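Local coordinates for protein mannan endo-1,4-beta-mannosidase (PDB 2C0H) that hydrolyses internal beta-1,4-mannosidic linkages in the backbones of mannans, galactomannans and glucomannans, at residues 26-29 with 30-33; 44-47 with 48-52; 75-78 with 79-83; 145-148 with 149-152; 323-327 with 328-332. The protein carries 3 engineered substitutions. One frame throughout, in Å; residues are numbered along the deposited sequence.

Contact 1. Residues 26-29 with 30-33; sequences QAWV and NYAR
The chain bends back on itself between Trp28 and Tyr31, bringing their CA atoms to 5.4 Å, and then enters a type II beta turn from Asn30 to Arg33, closed by the bond from Arg33 N to Asn30 O. This loop leaves strand 17-25 of the TIM barrel, the fold of glycosyl hydrolase family 5, on the way to helix 40-56. The two aromatic side chains form a T-shaped (edge-to-face) pair. Tyr31 presents its CD1 edge to the indole, and the Tyr31 ring stands at 88° to the indole plane, with its centroid 4.9 Å from that of the Trp28 six-membered ring. Tyr31 CD1 comes down over the middle of the indole, 3.6 Å from Trp28 CD2. Beside it Tyr31 CB makes a CH-pi contact over the five-membered ring, 4.1 Å from its centroid, so the tyrosine lies against both rings of the bicycle. Trp28 holds CG between its backbone N and carbonyl carbon (chi1 55°), which turns the indole face toward Tyr31 and leaves the bicycle near Trp65 and Trp323, residues that probably bind substrate. A weak hydrogen bond joins Tyr31 OH to Asn113 ND2. The bend itself is held by polar atoms: the carboxylate of Asp34 accepts from Val29 N and Asn30 N through different oxygens. On the backbone between Val29 and Tyr31, one water donates to Val29 O at 2.9 Å and accepts from Tyr31 N at 3.0 Å.

Contact 2. Residues 44-47 with 48-52; sequences KSTF and ESTLS
Four successive backbone bonds join residues 44-47 to 48-51 in the alpha-helical i to i+4 pattern: Glu48 N to Lys44 O (2.9 Å), Ser49 N to Ser45 O (3.0 Å), Thr50 N to Thr46 O (3.0 Å) and Leu51 N to Phe47 O (3.1 Å). Among the van der Waals contacts, Leu51 CG lies 3.3 Å from Phe47 O and Glu48 CB the same distance from Lys44 O, each side chain starting beside the carbonyl one turn earlier. The apolar side chains lead off the helix: Phe47 meets the rings of Phe35 and Tyr96, and Leu51 touches Tyr96 and Ala99 of helix 89-102. Polar ends also find their partners elsewhere. Thr50 carries OG1 beside its own backbone N (chi1 -64°), close to Thr46 O, and hydrogen-bonds there to Gln26 NE2 of the loop after strand 17-25. Glu48, its chain bent at chi2 (63°), hydrogen-bonds through OE2 to His103 NE2. With one side buried and Lys44 and Ser45 exposed on another, this is the amphipathic helix 40-56 that links parallel strands 17-25 and 61-68 in a beta-alpha-beta crossover of the TIM barrel.

Contact 3. Residues 75-78 with 79-83; sequences EFDN and NGYVT
Asp77 places CG between its backbone N and carbonyl carbon (chi1 78°), which swings OD1 in among the amides of Asn79 and Tyr81, while Phe76, with CG beside its own N (chi1 -69°), brings its ring obliquely up to Val82. Asp77 OD1 accepts from Asn79 N at 2.9 Å, an Asx turn, and from Tyr81 N at 3.0 Å. The two donors reach it from opposite faces of the carboxylate plane. Around this oxygen runs a type I turn, Asp77 to Gly80, with a bond of 3.2 Å from Gly80 N to Asp77 O that comes from above the carbonyl plane. Asp77 N instead meets Tyr81 O nearly in line with its C=O bond, at 2.7 Å. With Gly80 at a positive phi of 94°, where a CB would jam against the preceding carbonyl oxygen, this is a type I turn with a G1 beta bulge. Beyond it Phe76 and Val82 form an antiparallel non-hydrogen-bonded pair, and Thr83 N bonds to Glu75 O at 2.9 Å. On the side of the hairpin where both residues project, Val82 CG2 touches Phe76 CE1 at 3.6 Å, an off-centre CH-pi contact, and Gly80 O sits in plane at the ring edge, 3.6 Å from Phe76 CD1. The hairpin rests on helix 131-149, where Ser136 OG bonds to Val82 N and Lys133 NZ to Asn79 O. Two amides gripping one oxygen fix the rotation of Asp77 and would probably help keep its carboxylate ionised at the surface.

Contact 4. Residues 145-148 with 149-152; sequences MANA and LKNE
Met145 begins the contact: its carbonyl oxygen accepts from Leu149 N at 3.2 Å, an alpha-helical bond at the end of helix 131-149. Its side chain crosses that of Leu149, CG lying 4.1 Å from Leu149 CD1, and both residues pack on Met93 of helix 89-102. Next, Ala146 O lies 3.5 Å from Lys150 CB, and the methyl of Ala146 touches Val215 of helix 198-215. Asn147 carries the polar part. Lys150 starts with CG between its backbone N and carbonyl carbon (chi1 65°) and then runs fully extended, which lays the chain alongside Asn147, CG 3.3 Å from Asn147 O. At the end NZ donates to Asn147 OD1 at 2.9 Å, and it also bonds to Val215 O, so the ammonium group ties the helix end to the neighbouring helix. A methionine in place of Lys150 would probably leave both Asn147 OD1 and Val215 O without this donor and the asparagine amide freer to turn. Ala148 closes the segment, its carbonyl oxygen bonded to Arg94 NH2. Arg94 also forms a salt bridge with Glu152, and Glu152 N returns to Leu149 O at 3.1 Å, closing a type I turn. The arrangement ends a barrel helix and turns the chain into parallel strand 155-162, as in a beta-alpha-beta unit of the TIM barrel.

Contact 5. Residues 323-327 with 328-332; sequences WSRTD and VSWNN
The loop between barrel strand 319-322 and helix 330-339 carries a cation-pi stack of Arg325 on Trp330. The guanidinium lies flat on the indole, planes 3° apart and centres 3.8 Å apart, with Arg325 CZ over the five-membered ring, 3.5 Å from Trp330 CD1. Arg325 CD sits over the six-membered ring as a CH-pi contact, 3.3 Å from Trp330 CE2. The arginine reaches this by a bend at chi2 (73°), after which its chain runs across the indole face. Trp330 NE1 donates to Asp53 OD2, and the indole touches Thr50 and Met54 of helix 40-56. A leucine in place of Trp330 would probably leave the guanidinium without a flat surface to lie on, free to turn, and Asp53 OD2 without this N-H donor. Earlier in the loop Trp323, which follows the strand and is joined to Ser324 by a cis peptide, hydrogen-bonds through NE1 to Asp327 OD2 at 3.0 Å, from above the carboxylate plane. Thr326 OG1 donates to Asp327 OD1 at 2.8 Å, so both carboxylate oxygens are held, while Val328 CG2 packs 3.5 Å from Trp323 O. Ser329 then starts the helix as N-cap, its OG accepting from Asn332 N at 3.1 Å. Trp323 lies near Tyr265 and the probable nucleophile Glu294 and is itself likely to bind substrate, so the loop belongs to the active-site end of the TIM barrel.

Overall arrangement
From the N terminus the contacts follow in series, each closing before the next opens, so none nests in or crosses another. Contact 1 bends the loop after strand 17-25, and contact 2 lies on helix 40-56 just beyond it. Contact 3 closes the hairpin of strands 75-76 and 82-84, some 33 Å from contact 2 between centres. Contact 4 ends helix 131-149, against whose earlier turns that hairpin packs. Contact 5, near the C terminus, returns to the start: Arg325 and Thr326 pack on Gln26, and Arg325 and Trp330 on Thr50. Contacts 1, 2 and 5 thus pack together the elements that follow strands 17-25 and 319-322, the neighbours where the barrel closes.

Contact 1. Residues 26-29 with 30-33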
loop_
_atom_site.group_PDB
_atom_site.type_symbol
_atom_site.label_atom_id
_atom_site.label_comp_id
_atom_site.label_asym_id
_atom_site.label_seq_id
_atom_site.Cartn_x
_atom_site.Cartn_y
_atom_site.Cartn_z
ATOM N N GLN A 26 -1.330 6.541 -8.478
ATOM C CA GLN A 26 -1.642 7.904 -8.946
ATOM C C GLN A 26 -0.382 8.772 -8.750
ATOM O O GLN A 26 0.065 9.406 -9.708
ATOM C CB GLN A 26 -2.907 8.470 -8.279
ATOM C CG GLN A 26 -3.451 9.778 -8.901
ATOM C CD GLN A 26 -4.265 9.586 -10.190
ATOM O OE1 GLN A 26 -5.096 8.689 -10.301
ATOM N NE2 GLN A 26 -4.042 10.458 -11.162
ATOM N N ALA A 27 0.255 8.845 -7.583
ATOM C CA ALA A 27 -0.262 8.484 -6.259
ATOM C C ALA A 27 -1.006 9.690 -5.655
ATOM O O ALA A 27 -1.600 9.580 -4.578
ATOM C CB ALA A 27 0.887 8.087 -5.365
ATOM N N TRP A 28 -0.959 10.844 -6.327
ATOM C CA TRP A 28 -1.655 12.063 -5.917
ATOM C C TRP A 28 -1.922 12.961 -7.130
ATOM O O TRP A 28 -1.385 12.730 -8.217
ATOM C CB TRP A 28 -0.805 12.842 -4.890
ATOM C CG TRP A 28 0.581 13.166 -5.369
ATOM C CD1 TRP A 28 0.927 14.199 -6.195
ATOM C CD2 TRP A 28 1.800 12.470 -5.075
ATOM N NE1 TRP A 28 2.266 14.172 -6.451
ATOM C CE2 TRP A 28 2.837 13.127 -5.777
ATOM C CE3 TRP A 28 2.126 11.355 -4.288
ATOM C CZ2 TRP A 28 4.159 12.711 -5.704
ATOM C CZ3 TRP A 28 3.428 10.938 -4.229
ATOM C CH2 TRP A 28 4.437 11.615 -4.923
ATOM N N VAL A 29 -2.733 13.987 -6.936
ATOM C CA VAL A 29 -2.852 15.093 -7.902
ATOM C C VAL A 29 -2.272 16.330 -7.220
ATOM O O VAL A 29 -1.228 16.850 -7.637
ATOM C CB VAL A 29 -4.298 15.284 -8.398
ATOM C CG1 VAL A 29 -4.400 16.530 -9.307
ATOM C CG2 VAL A 29 -4.774 14.014 -9.131
ATOM N N ASN A 30 -2.912 16.774 -6.139
ATOM C CA ASN A 30 -2.315 17.773 -5.259
ATOM C C ASN A 30 -1.886 17.087 -3.953
ATOM O O ASN A 30 -2.731 16.747 -3.132
ATOM C CB ASN A 30 -3.272 18.933 -4.982
ATOM C CG ASN A 30 -2.547 20.188 -4.431
ATOM O OD1 ASN A 30 -1.378 20.473 -4.758
ATOM N ND2 ASN A 30 -3.253 20.942 -3.604
ATOM N N TYR A 31 -0.575 16.894 -3.812
ATOM C CA TYR A 31 0.050 16.071 -2.734
ATOM C C TYR A 31 -0.499 16.406 -1.355
ATOM O O TYR A 31 -0.384 17.535 -0.916
ATOM C CB TYR A 31 1.575 16.262 -2.762
ATOM C CG TYR A 31 2.399 15.467 -1.769
ATOM C CD1 TYR A 31 2.883 14.206 -2.078
ATOM C CD2 TYR A 31 2.763 16.009 -0.544
ATOM C CE1 TYR A 31 3.672 13.497 -1.193
ATOM C CE2 TYR A 31 3.552 15.303 0.344
ATOM C CZ TYR A 31 4.000 14.047 0.017
ATOM O OH TYR A 31 4.788 13.347 0.893
ATOM N N ALA A 32 -1.121 15.413 -0.715
ATOM C CA ALA A 32 -1.692 15.505 0.645
ATOM C C ALA A 32 -2.953 16.371 0.773
ATOM O O ALA A 32 -3.452 16.578 1.892
ATOM C CB ALA A 32 -0.644 15.944 1.640
ATOM N N ARG A 33 -3.473 16.859 -0.353
ATOM C CA ARG A 33 -4.593 17.792 -0.385
ATOM C C ARG A 33 -5.580 17.425 -1.516
ATOM O O ARG A 33 -6.055 18.293 -2.254
ATOM C CB ARG A 33 -4.048 19.220 -0.557
ATOM C CG ARG A 33 -3.185 19.686 0.580
ATOM C CD ARG A 33 -2.683 21.119 0.390
ATOM N NE ARG A 33 -1.633 21.428 1.358
ATOM C CZ ARG A 33 -1.822 21.854 2.607
ATOM N NH1 ARG A 33 -3.046 22.049 3.098
ATOM N NH2 ARG A 33 -0.764 22.086 3.378
HETATM O O HOH W 1 0.977 17.978 -6.094
#

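Contact 2. Residues 44-47 with 48-52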
loop_
_atom_site.group_PDB
_atom_site.type_symbol
_atom_site.label_atom_id
_atom_site.label_comp_id
_atom_site.label_asym_id
_atom_site.label_seq_id
_atom_site.Cartn_x
_atom_site.Cartn_y
_atom_site.Cartn_z
ATOM N N LYS A 44 -10.708 16.464 -9.735
ATOM C CA LYS A 44 -11.618 15.508 -10.374
ATOM C C LYS A 44 -11.299 15.249 -11.849
ATOM O O LYS A 44 -11.316 14.105 -12.291
ATOM C CB LYS A 44 -13.063 15.995 -10.200
ATOM C CG LYS A 44 -14.135 15.280 -11.003
ATOM C CD LYS A 44 -15.521 15.744 -10.573
ATOM C CE LYS A 44 -15.823 17.184 -10.981
ATOM N NZ LYS A 44 -16.111 17.320 -12.437
ATOM N N SER A 45 -10.997 16.287 -12.620
ATOM C CA SER A 45 -10.717 16.050 -14.045
ATOM C C SER A 45 -9.474 15.150 -14.299
ATOM O O SER A 45 -9.490 14.311 -15.219
ATOM C CB SER A 45 -10.620 17.380 -14.800
ATOM O OG SER A 45 -9.550 18.161 -14.321
ATOM N N THR A 46 -8.424 15.301 -13.485
ATOM C CA THR A 46 -7.207 14.474 -13.583
ATOM C C THR A 46 -7.477 13.056 -13.088
ATOM O O THR A 46 -7.072 12.079 -13.706
ATOM C CB THR A 46 -6.027 15.080 -12.783
ATOM O OG1 THR A 46 -5.765 16.417 -13.260
ATOM C CG2 THR A 46 -4.784 14.241 -12.906
ATOM N N PHE A 47 -8.149 12.945 -11.951
ATOM C CA PHE A 47 -8.499 11.634 -11.453
ATOM C C PHE A 47 -9.336 10.866 -12.512
ATOM O O PHE A 47 -9.090 9.682 -12.775
ATOM C CB PHE A 47 -9.276 11.746 -10.127
ATOM C CG PHE A 47 -8.414 11.925 -8.889
ATOM C CD1 PHE A 47 -7.545 10.924 -8.448
ATOM C CD2 PHE A 47 -8.500 13.097 -8.134
ATOM C CE1 PHE A 47 -6.795 11.093 -7.289
ATOM C CE2 PHE A 47 -7.735 13.268 -6.989
ATOM C CZ PHE A 47 -6.901 12.276 -6.564
ATOM N N GLU A 48 -10.300 11.546 -13.132
ATOM C CA GLU A 48 -11.218 10.911 -14.095
ATOM C C GLU A 48 -10.515 10.555 -15.402
ATOM O O GLU A 48 -10.768 9.492 -15.977
ATOM C CB GLU A 48 -12.444 11.802 -14.378
ATOM C CG GLU A 48 -13.288 11.399 -15.587
ATOM C CD GLU A 48 -13.936 10.024 -15.469
ATOM O OE1 GLU A 48 -14.228 9.573 -14.334
ATOM O OE2 GLU A 48 -14.162 9.392 -16.531
ATOM N N SER A 49 -9.625 11.423 -15.869
ATOM C CA SER A 49 -8.910 11.106 -17.106
ATOM C C SER A 49 -7.972 9.912 -16.893
ATOM O O SER A 49 -7.780 9.105 -17.801
ATOM C CB SER A 49 -8.160 12.320 -17.654
ATOM O OG SER A 49 -7.128 12.737 -16.808
ATOM N N THR A 50 -7.386 9.802 -15.696
ATOM C CA THR A 50 -6.510 8.669 -15.367
ATOM C C THR A 50 -7.314 7.366 -15.394
ATOM O O THR A 50 -6.843 6.359 -15.930
ATOM C CB THR A 50 -5.813 8.856 -13.990
ATOM O OG1 THR A 50 -4.944 9.996 -14.033
ATOM C CG2 THR A 50 -5.000 7.649 -13.612
ATOM N N LEU A 51 -8.502 7.386 -14.801
ATOM C CA LEU A 51 -9.393 6.221 -14.826
ATOM C C LEU A 51 -9.777 5.808 -16.250
ATOM O O LEU A 51 -9.807 4.622 -16.559
ATOM C CB LEU A 51 -10.665 6.486 -14.029
ATOM C CG LEU A 51 -10.542 6.674 -12.522
ATOM C CD1 LEU A 51 -11.889 7.142 -11.987
ATOM C CD2 LEU A 51 -10.088 5.389 -11.834
ATOM N N SER A 52 -10.084 6.790 -17.094
ATOM C CA SER A 52 -10.468 6.530 -18.484
ATOM C C SER A 52 -9.325 5.863 -19.242
ATOM O O SER A 52 -9.541 4.847 -19.928
ATOM C CB SER A 52 -10.867 7.830 -19.191
ATOM O OG SER A 52 -11.227 7.572 -20.543
#

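Contact 3. Residues 75-78 with 79-83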
loop_
_atom_site.group_PDB
_atom_site.type_symbol
_atom_site.label_atom_id
_atom_site.label_comp_id
_atom_site.label_asym_id
_atom_site.label_seq_id
_atom_site.Cartn_x
_atom_site.Cartn_y
_atom_site.Cartn_z
ATOM N N GLU A 75 -8.297 15.887 11.206
ATOM C CA GLU A 75 -8.200 17.084 12.040
ATOM C C GLU A 75 -7.473 16.799 13.363
ATOM O O GLU A 75 -7.839 15.859 14.071
ATOM C CB GLU A 75 -9.601 17.635 12.326
ATOM C CG GLU A 75 -10.424 17.961 11.077
ATOM C CD GLU A 75 -9.690 18.870 10.086
ATOM O OE1 GLU A 75 -9.491 20.062 10.413
ATOM O OE2 GLU A 75 -9.323 18.404 8.970
ATOM N N PHE A 76 -6.455 17.599 13.677
ATOM C CA PHE A 76 -5.636 17.457 14.903
ATOM C C PHE A 76 -5.880 18.601 15.886
ATOM O O PHE A 76 -6.056 19.759 15.473
ATOM C CB PHE A 76 -4.140 17.453 14.564
ATOM C CG PHE A 76 -3.672 16.231 13.836
ATOM C CD1 PHE A 76 -3.092 15.171 14.525
ATOM C CD2 PHE A 76 -3.796 16.141 12.459
ATOM C CE1 PHE A 76 -2.646 14.042 13.860
ATOM C CE2 PHE A 76 -3.351 15.008 11.793
ATOM C CZ PHE A 76 -2.786 13.969 12.490
ATOM N N ASP A 77 -5.839 18.291 17.182
ATOM C CA ASP A 77 -5.829 19.347 18.190
ATOM C C ASP A 77 -4.409 19.868 18.424
ATOM O O ASP A 77 -3.439 19.373 17.848
ATOM C CB ASP A 77 -6.562 18.919 19.481
ATOM C CG ASP A 77 -5.760 17.991 20.390
ATOM O OD1 ASP A 77 -4.538 17.772 20.231
ATOM O OD2 ASP A 77 -6.401 17.485 21.363
ATOM N N ASN A 78 -4.260 20.872 19.286
ATOM C CA ASN A 78 -2.949 21.487 19.501
ATOM C C ASN A 78 -1.871 20.553 20.109
ATOM O O ASN A 78 -0.679 20.834 20.015
ATOM C CB ASN A 78 -3.076 22.743 20.376
ATOM C CG ASN A 78 -3.789 23.890 19.690
ATOM O OD1 ASN A 78 -3.860 23.967 18.463
ATOM N ND2 ASN A 78 -4.342 24.802 20.496
ATOM N N ASN A 79 -2.279 19.452 20.748
ATOM C CA ASN A 79 -1.365 18.488 21.360
ATOM C C ASN A 79 -1.081 17.274 20.509
ATOM O O ASN A 79 -0.354 16.386 20.931
ATOM C CB ASN A 79 -1.918 18.016 22.705
ATOM C CG ASN A 79 -2.013 19.125 23.706
ATOM O OD1 ASN A 79 -1.109 19.955 23.815
ATOM N ND2 ASN A 79 -3.095 19.130 24.478
ATOM N N GLY A 80 -1.648 17.231 19.315
ATOM C CA GLY A 80 -1.389 16.125 18.392
ATOM C C GLY A 80 -2.399 14.990 18.463
ATOM O O GLY A 80 -2.207 13.970 17.830
ATOM N N TYR A 81 -3.464 15.141 19.239
ATOM C CA TYR A 81 -4.552 14.167 19.195
ATOM C C TYR A 81 -5.481 14.441 17.997
ATOM O O TYR A 81 -5.634 15.577 17.571
ATOM C CB TYR A 81 -5.330 14.211 20.505
ATOM C CG TYR A 81 -4.614 13.615 21.702
ATOM C CD1 TYR A 81 -4.958 12.354 22.178
ATOM C CD2 TYR A 81 -3.616 14.304 22.379
ATOM C CE1 TYR A 81 -4.327 11.795 23.261
ATOM C CE2 TYR A 81 -2.985 13.743 23.477
ATOM C CZ TYR A 81 -3.356 12.498 23.921
ATOM O OH TYR A 81 -2.738 11.911 24.997
ATOM N N VAL A 82 -6.135 13.410 17.469
ATOM C CA VAL A 82 -7.054 13.555 16.346
ATOM C C VAL A 82 -8.469 13.758 16.899
ATOM O O VAL A 82 -8.903 12.980 17.758
ATOM C CB VAL A 82 -6.981 12.309 15.409
ATOM C CG1 VAL A 82 -8.074 12.333 14.369
ATOM C CG2 VAL A 82 -5.593 12.221 14.772
ATOM N N THR A 83 -9.151 14.797 16.433
ATOM C CA THR A 83 -10.500 15.139 16.906
ATOM C C THR A 83 -11.655 14.705 15.993
ATOM O O THR A 83 -12.803 14.589 16.433
ATOM C CB THR A 83 -10.613 16.651 17.169
ATOM O OG1 THR A 83 -10.335 17.367 15.959
ATOM C CG2 THR A 83 -9.632 17.081 18.250
#

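Contact 4. Residues 145-148 with 149-152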
loop_
_atom_site.group_PDB
_atom_site.type_symbol
_atom_site.label_atom_id
_atom_site.label_comp_id
_atom_site.label_asym_id
_atom_site.label_seq_id
_atom_site.Cartn_x
_atom_site.Cartn_y
_atom_site.Cartn_z
ATOM N N MET A 145 -14.300 6.345 8.739
ATOM C CA MET A 145 -14.015 6.294 7.321
ATOM C C MET A 145 -14.226 4.886 6.760
ATOM O O MET A 145 -14.919 4.706 5.750
ATOM C CB MET A 145 -12.580 6.752 7.084
ATOM C CG MET A 145 -12.211 7.026 5.681
ATOM S SD MET A 145 -10.720 8.069 5.700
ATOM C CE MET A 145 -9.635 7.128 6.773
ATOM N N ALA A 146 -13.651 3.891 7.426
ATOM C CA ALA A 146 -13.728 2.511 6.950
ATOM C C ALA A 146 -15.163 2.000 7.014
ATOM O O ALA A 146 -15.612 1.273 6.134
ATOM C CB ALA A 146 -12.809 1.625 7.735
ATOM N N ASN A 147 -15.899 2.397 8.046
ATOM C CA ASN A 147 -17.290 1.959 8.162
ATOM C C ASN A 147 -18.192 2.581 7.085
ATOM O O ASN A 147 -19.051 1.912 6.501
ATOM C CB ASN A 147 -17.813 2.308 9.559
ATOM C CG ASN A 147 -19.077 1.564 9.904
ATOM O OD1 ASN A 147 -19.121 0.334 9.851
ATOM N ND2 ASN A 147 -20.112 2.303 10.251
ATOM N N ALA A 148 -17.981 3.857 6.791
ATOM C CA ALA A 148 -18.809 4.584 5.841
ATOM C C ALA A 148 -18.637 4.084 4.401
ATOM O O ALA A 148 -19.581 4.109 3.622
ATOM C CB ALA A 148 -18.498 6.073 5.906
ATOM N N LEU A 149 -17.423 3.672 4.055
ATOM C CA LEU A 149 -17.081 3.306 2.665
ATOM C C LEU A 149 -17.096 1.812 2.341
ATOM O O LEU A 149 -16.904 1.421 1.183
ATOM C CB LEU A 149 -15.704 3.875 2.331
ATOM C CG LEU A 149 -15.644 5.392 2.421
ATOM C CD1 LEU A 149 -14.218 5.880 2.259
ATOM C CD2 LEU A 149 -16.543 6.060 1.393
ATOM N N LYS A 150 -17.349 0.965 3.331
ATOM C CA LYS A 150 -17.214 -0.481 3.139
ATOM C C LYS A 150 -18.155 -1.124 2.114
ATOM O O LYS A 150 -17.854 -2.203 1.615
ATOM C CB LYS A 150 -17.344 -1.209 4.472
ATOM C CG LYS A 150 -18.683 -1.103 5.117
ATOM C CD LYS A 150 -18.637 -1.749 6.468
ATOM C CE LYS A 150 -19.922 -1.550 7.185
ATOM N NZ LYS A 150 -19.880 -2.191 8.535
ATOM N N ASN A 151 -19.276 -0.485 1.795
ATOM C CA ASN A 151 -20.209 -1.058 0.814
ATOM C C ASN A 151 -20.008 -0.506 -0.598
ATOM O O ASN A 151 -20.774 -0.820 -1.510
ATOM C CB ASN A 151 -21.659 -0.879 1.276
ATOM C CG ASN A 151 -21.957 -1.613 2.580
ATOM O OD1 ASN A 151 -21.547 -2.759 2.775
ATOM N ND2 ASN A 151 -22.687 -0.950 3.482
ATOM N N GLU A 152 -18.972 0.308 -0.789
ATOM C CA GLU A 152 -18.671 0.825 -2.120
ATOM C C GLU A 152 -17.967 -0.239 -2.930
ATOM O O GLU A 152 -16.925 -0.738 -2.521
ATOM C CB GLU A 152 -17.802 2.077 -2.031
ATOM C CG GLU A 152 -18.546 3.291 -1.499
ATOM C CD GLU A 152 -19.656 3.750 -2.440
ATOM O OE1 GLU A 152 -19.589 3.447 -3.656
ATOM O OE2 GLU A 152 -20.616 4.408 -1.973
#

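Contact 5. Residues 323-327 with 328-332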
loop_
_atom_site.group_PDB
_atom_site.type_symbol
_atom_site.label_atom_id
_atom_site.label_comp_id
_atom_site.label_asym_id
_atom_site.label_seq_id
_atom_site.Cartn_x
_atom_site.Cartn_y
_atom_site.Cartn_z
ATOM N N TRP A 323 4.967 2.893 -10.795
ATOM C CA TRP A 323 5.145 4.195 -10.203
ATOM C C TRP A 323 5.543 5.172 -11.306
ATOM O O TRP A 323 6.604 4.943 -11.920
ATOM C CB TRP A 323 6.280 4.144 -9.179
ATOM C CG TRP A 323 6.523 5.475 -8.573
ATOM C CD1 TRP A 323 7.413 6.430 -8.993
ATOM C CD2 TRP A 323 5.808 6.037 -7.476
ATOM N NE1 TRP A 323 7.309 7.541 -8.183
ATOM C CE2 TRP A 323 6.322 7.325 -7.256
ATOM C CE3 TRP A 323 4.776 5.572 -6.655
ATOM C CZ2 TRP A 323 5.842 8.153 -6.240
ATOM C CZ3 TRP A 323 4.315 6.396 -5.638
ATOM C CH2 TRP A 323 4.835 7.668 -5.450
ATOM N N SER A 324 4.780 6.231 -11.601
ATOM C CA SER A 324 3.379 6.525 -11.230
ATOM C C SER A 324 2.753 7.453 -12.295
ATOM O O SER A 324 3.443 7.883 -13.228
ATOM C CB SER A 324 3.320 7.274 -9.900
ATOM O OG SER A 324 3.882 8.572 -10.055
ATOM N N ARG A 325 1.488 7.804 -12.144
ATOM C CA ARG A 325 0.848 8.742 -13.109
ATOM C C ARG A 325 1.614 10.063 -13.180
ATOM O O ARG A 325 1.696 10.649 -14.251
ATOM C CB ARG A 325 -0.648 9.008 -12.804
ATOM C CG ARG A 325 -1.330 10.094 -13.662
ATOM C CD ARG A 325 -1.519 9.557 -15.004
ATOM N NE ARG A 325 -2.052 10.486 -16.009
ATOM C CZ ARG A 325 -1.305 11.271 -16.784
ATOM N NH1 ARG A 325 0.003 11.324 -16.622
ATOM N NH2 ARG A 325 -1.883 12.022 -17.716
ATOM N N THR A 326 2.121 10.540 -12.050
ATOM C CA THR A 326 2.850 11.826 -12.004
ATOM C C THR A 326 4.296 11.763 -12.484
ATOM O O THR A 326 4.840 12.801 -12.893
ATOM C CB THR A 326 2.890 12.444 -10.579
ATOM O OG1 THR A 326 3.676 11.640 -9.684
ATOM C CG2 THR A 326 1.490 12.634 -10.050
ATOM N N ASP A 327 4.929 10.592 -12.418
ATOM C CA ASP A 327 6.378 10.440 -12.594
ATOM C C ASP A 327 6.707 9.649 -13.875
ATOM O O ASP A 327 5.892 8.896 -14.364
ATOM C CB ASP A 327 7.006 9.735 -11.369
ATOM C CG ASP A 327 7.100 10.637 -10.119
ATOM O OD1 ASP A 327 6.431 11.699 -10.041
ATOM O OD2 ASP A 327 7.864 10.276 -9.186
ATOM N N VAL A 328 7.924 9.814 -14.381
ATOM C CA VAL A 328 8.426 9.096 -15.574
ATOM C C VAL A 328 7.429 9.073 -16.765
ATOM O O VAL A 328 6.676 10.029 -16.954
ATOM C CB VAL A 328 9.022 7.685 -15.194
ATOM C CG1 VAL A 328 10.155 7.830 -14.200
ATOM C CG2 VAL A 328 7.976 6.724 -14.638
ATOM N N SER A 329 7.462 8.037 -17.600
ATOM C CA SER A 329 6.586 7.942 -18.754
ATOM C C SER A 329 5.283 7.220 -18.449
ATOM O O SER A 329 5.302 6.033 -18.112
ATOM C CB SER A 329 7.294 7.196 -19.887
ATOM O OG SER A 329 6.404 6.850 -20.930
ATOM N N TRP A 330 4.171 7.923 -18.617
ATOM C CA TRP A 330 2.833 7.323 -18.479
ATOM C C TRP A 330 2.549 6.340 -19.618
ATOM O O TRP A 330 1.972 5.271 -19.402
ATOM C CB TRP A 330 1.769 8.426 -18.380
ATOM C CG TRP A 330 0.324 8.027 -18.154
ATOM C CD1 TRP A 330 -0.743 8.459 -18.865
ATOM C CD2 TRP A 330 -0.214 7.153 -17.126
ATOM N NE1 TRP A 330 -1.917 7.914 -18.378
ATOM C CE2 TRP A 330 -1.616 7.125 -17.300
ATOM C CE3 TRP A 330 0.346 6.412 -16.094
ATOM C CZ2 TRP A 330 -2.460 6.361 -16.489
ATOM C CZ3 TRP A 330 -0.511 5.646 -15.272
ATOM C CH2 TRP A 330 -1.880 5.645 -15.478
ATOM N N ASN A 331 2.947 6.674 -20.844
ATOM C CA ASN A 331 2.757 5.722 -21.936
ATOM C C ASN A 331 3.442 4.364 -21.722
ATOM O O ASN A 331 2.863 3.348 -22.107
ATOM C CB ASN A 331 3.217 6.314 -23.270
ATOM C CG ASN A 331 2.304 7.401 -23.783
ATOM O OD1 ASN A 331 1.120 7.484 -23.429
ATOM N ND2 ASN A 331 2.849 8.247 -24.660
ATOM N N ASN A 332 4.650 4.341 -21.134
ATOM C CA ASN A 332 5.361 3.085 -20.827
ATOM C C ASN A 332 4.526 2.240 -19.868
ATOM O O ASN A 332 4.459 1.018 -19.978
ATOM C CB ASN A 332 6.718 3.339 -20.174
ATOM C CG ASN A 332 7.817 3.676 -21.170
ATOM O OD1 ASN A 332 7.642 3.549 -22.391
ATOM N ND2 ASN A 332 8.965 4.074 -20.648
#